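Local structure of small TOPRIM domain protein (Geobacillus stearothermophilus, 2FCJ) at residues A20-E25 with W95-V100. The protein is of unknown function but contains a Toprim domain, the small alpha/beta module shared with topoisomerases and primases, which hints at a role in nucleic acid metabolism. Numbering follows the deposited sequence. Where two conformers were deposited one is given.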
ATOM      1  N   ALA A  20      -8.751   1.927  -1.795  1.00 19.73           N
ATOM      2  CA  ALA A  20      -9.562   1.598  -2.957  1.00 20.59           C
ATOM      3  C   ALA A  20     -10.499   2.739  -3.322  1.00 21.05           C
ATOM      4  O   ALA A  20     -10.819   2.926  -4.493  1.00 22.46           O
ATOM      5  CB  ALA A  20     -10.351   0.323  -2.709  1.00 20.42           C
ATOM      6  N   ALA A  21     -10.976   3.460  -2.309  1.00 20.08           N
ATOM      7  CA  ALA A  21     -11.926   4.546  -2.513  1.00 21.13           C
ATOM      8  C   ALA A  21     -11.294   5.754  -3.197  1.00 18.20           C
ATOM      9  O   ALA A  21     -11.981   6.494  -3.903  1.00 21.29           O
ATOM     10  CB  ALA A  21     -12.572   4.951  -1.190  1.00 20.84           C
ATOM     11  N   VAL A  22      -9.987   5.944  -3.026  1.00 19.45           N
ATOM     12  CA  VAL A  22      -9.352   7.104  -3.645  1.00 18.26           C
ATOM     13  C   VAL A  22      -8.861   6.847  -5.058  1.00 17.34           C
ATOM     14  O   VAL A  22      -8.619   7.781  -5.814  1.00 16.97           O
ATOM     15  CB  VAL A  22      -8.254   7.754  -2.776  0.50 18.20           C
ATOM     16  CG1 VAL A  22      -8.702   7.845  -1.333  0.50 17.50           C
ATOM     17  CG2 VAL A  22      -6.955   7.000  -2.885  0.50 13.99           C
ATOM     18  N   LEU A  23      -8.714   5.573  -5.418  1.00 19.20           N
ATOM     19  CA  LEU A  23      -8.084   5.226  -6.680  1.00 18.63           C
ATOM     20  C   LEU A  23      -9.012   5.398  -7.872  1.00 19.87           C
ATOM     21  O   LEU A  23     -10.215   5.164  -7.776  1.00 22.16           O
ATOM     22  CB  LEU A  23      -7.558   3.793  -6.637  1.00 19.15           C
ATOM     23  CG  LEU A  23      -6.295   3.604  -5.806  1.00 18.91           C
ATOM     24  CD1 LEU A  23      -5.992   2.138  -5.575  1.00 20.13           C
ATOM     25  CD2 LEU A  23      -5.151   4.311  -6.474  1.00 19.83           C
ATOM     26  N   ASN A  24      -8.436   5.819  -8.987  1.00 20.04           N
ATOM     27  CA  ASN A  24      -9.204   5.967 -10.221  1.00 21.42           C
ATOM     28  C   ASN A  24      -8.705   5.056 -11.339  1.00 22.40           C
ATOM     29  O   ASN A  24      -9.006   5.278 -12.509  1.00 25.41           O
ATOM     30  CB  ASN A  24      -9.194   7.424 -10.686  1.00 25.68           C
ATOM     31  CG  ASN A  24     -10.233   7.706 -11.759  1.00 28.07           C
ATOM     32  OD1 ASN A  24     -11.354   7.209 -11.701  1.00 30.85           O
ATOM     33  ND2 ASN A  24      -9.860   8.517 -12.736  1.00 31.28           N
ATOM     34  N   GLU A  25      -7.892   4.069 -10.978  1.00 22.08           N
ATOM     35  CA  GLU A  25      -7.499   3.010 -11.901  1.00 20.93           C
ATOM     36  C   GLU A  25      -7.558   1.683 -11.135  1.00 22.31           C
ATOM     37  O   GLU A  25      -7.523   1.673  -9.903  1.00 21.50           O
ATOM     38  CB  GLU A  25      -6.082   3.272 -12.416  1.00 20.97           C
ATOM     39  CG  GLU A  25      -5.001   3.348 -11.318  1.00 21.92           C
ATOM     40  CD  GLU A  25      -3.600   3.480 -11.880  1.00 22.60           C
ATOM     41  OE1 GLU A  25      -3.263   2.664 -12.775  1.00 24.88           O
ATOM     42  OE2 GLU A  25      -2.811   4.348 -11.423  1.00 21.78           O
ATOM     43  N   TRP A  95      -7.569  13.387   1.413  1.00 20.82           N
ATOM     44  CA  TRP A  95      -6.801  14.150   0.443  1.00 21.02           C
ATOM     45  C   TRP A  95      -5.311  13.857   0.587  1.00 21.78           C
ATOM     46  O   TRP A  95      -4.583  13.887  -0.405  1.00 22.49           O
ATOM     47  CB  TRP A  95      -7.115  15.663   0.523  1.00 21.63           C
ATOM     48  CG  TRP A  95      -6.738  16.283   1.795  1.00 21.47           C
ATOM     49  CD1 TRP A  95      -7.542  16.485   2.871  1.00 20.94           C
ATOM     50  CD2 TRP A  95      -5.430  16.704   2.173  1.00 21.28           C
ATOM     51  NE1 TRP A  95      -6.823  17.056   3.887  1.00 20.64           N
ATOM     52  CE2 TRP A  95      -5.523  17.210   3.480  1.00 21.92           C
ATOM     53  CE3 TRP A  95      -4.200  16.763   1.512  1.00 23.13           C
ATOM     54  CZ2 TRP A  95      -4.423  17.705   4.167  1.00 22.67           C
ATOM     55  CZ3 TRP A  95      -3.108  17.293   2.187  1.00 24.56           C
ATOM     56  CH2 TRP A  95      -3.232  17.754   3.500  1.00 24.21           C
ATOM     57  N   HIS A  96      -4.856  13.553   1.803  1.00 21.37           N
ATOM     58  CA  HIS A  96      -3.431  13.308   2.027  1.00 21.56           C
ATOM     59  C   HIS A  96      -3.070  11.953   1.423  1.00 21.84           C
ATOM     60  O   HIS A  96      -2.081  11.831   0.708  1.00 21.88           O
ATOM     61  CB  HIS A  96      -3.044  13.367   3.523  1.00 20.89           C
ATOM     62  CG  HIS A  96      -1.632  12.943   3.793  1.00 21.59           C
ATOM     63  ND1 HIS A  96      -0.537  13.678   3.383  1.00 25.25           N
ATOM     64  CD2 HIS A  96      -1.135  11.885   4.471  1.00 21.49           C
ATOM     65  CE1 HIS A  96       0.573  13.078   3.786  1.00 23.85           C
ATOM     66  NE2 HIS A  96       0.238  11.981   4.440  1.00 21.79           N
ATOM     67  N   LEU A  97      -3.878  10.935   1.688  1.00 21.55           N
ATOM     68  CA  LEU A  97      -3.657   9.620   1.097  1.00 21.53           C
ATOM     69  C   LEU A  97      -3.665   9.735  -0.419  1.00 22.45           C
ATOM     70  O   LEU A  97      -2.799   9.181  -1.112  1.00 22.06           O
ATOM     71  CB  LEU A  97      -4.770   8.700   1.555  1.00 23.02           C
ATOM     72  CG  LEU A  97      -4.708   7.270   1.043  1.00 24.74           C
ATOM     73  CD1 LEU A  97      -3.368   6.624   1.374  1.00 25.30           C
ATOM     74  CD2 LEU A  97      -5.870   6.443   1.594  1.00 24.64           C
ATOM     75  N   ALA A  98      -4.627  10.479  -0.954  1.00 21.96           N
ATOM     76  CA  ALA A  98      -4.690  10.690  -2.390  1.00 22.94           C
ATOM     77  C   ALA A  98      -3.404  11.330  -2.918  1.00 21.10           C
ATOM     78  O   ALA A  98      -2.892  10.918  -3.959  1.00 21.58           O
ATOM     79  CB  ALA A  98      -5.902  11.536  -2.750  1.00 22.98           C
ATOM     80  N   GLN A  99      -2.870  12.322  -2.205  1.00 21.99           N
ATOM     81  CA  GLN A  99      -1.638  12.970  -2.639  1.00 21.59           C
ATOM     82  C   GLN A  99      -0.418  12.049  -2.545  1.00 21.54           C
ATOM     83  O   GLN A  99       0.464  12.108  -3.410  1.00 20.87           O
ATOM     84  CB  GLN A  99      -1.414  14.264  -1.860  1.00 21.35           C
ATOM     85  CG  GLN A  99      -2.434  15.345  -2.222  1.00 23.04           C
ATOM     86  CD  GLN A  99      -2.043  16.715  -1.741  1.00 25.85           C
ATOM     87  OE1 GLN A  99      -1.023  16.882  -1.061  1.00 30.41           O
ATOM     88  NE2 GLN A  99      -2.894  17.702  -2.010  1.00 19.56           N
ATOM     89  N   VAL A 100      -0.354  11.214  -1.508  1.00 21.57           N
ATOM     90  CA  VAL A 100       0.729  10.238  -1.408  1.00 20.83           C
ATOM     91  C   VAL A 100       0.718   9.322  -2.623  1.00 20.44           C
ATOM     92  O   VAL A 100       1.755   9.072  -3.239  1.00 20.36           O
ATOM     93  CB  VAL A 100       0.630   9.441  -0.101  1.00 21.38           C
ATOM     94  CG1 VAL A 100       1.597   8.266  -0.103  1.00 19.44           C
ATOM     95  CG2 VAL A 100       0.918  10.355   1.080  1.00 20.96           C
TER
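V22 meets L97 and A98 through carbon atoms alone, and its side chain can be followed outward from the backbone. Its CB faces A98, with the two CB atoms, V22 CB and A98 CB, 4.5 Å apart. From there the valine forks. CG1 leans towards the leucine and comes within 4.3 Å of L97 CD2, a methyl-to-methyl approach. CG2 lies alongside the opposing helix, 4.4 Å from A98 CA, and is a little farther from the leucine than CG1. Two conformers of this residue were deposited, and the methyl distances hold for the one described.

In the fold, helix 13-22 links strands 6-10 and 28-31 of the four-stranded parallel sheet in a beta-alpha-beta crossover, and this contact sets its last turn against helix 94-103, near the C-terminus of the chain. The helix ends here: L23 is already non-helical, with psi at 144°.

On the partner side, L97 extends CG anti to its backbone N (chi1 -180°), and chi2 of 55° turns CD2 to the valine, making it the leucine methyl that meets V22. The closest pair of CA atoms, V22 CA and A98 CA, lies 6.0 Å apart, a separation consistent with the small side chain of A98, whose CB lies to one side of the line between those two atoms.

Only 108 Å² is buried between the two segments, but V22 also packs on I94 and L101 of the same helix and on S112. Backbone hydrogen bonds join V22 to R109 and N24 to D107, while E25 OE2 forms a salt bridge with K6 NZ and accepts a hydrogen bond from D107 N.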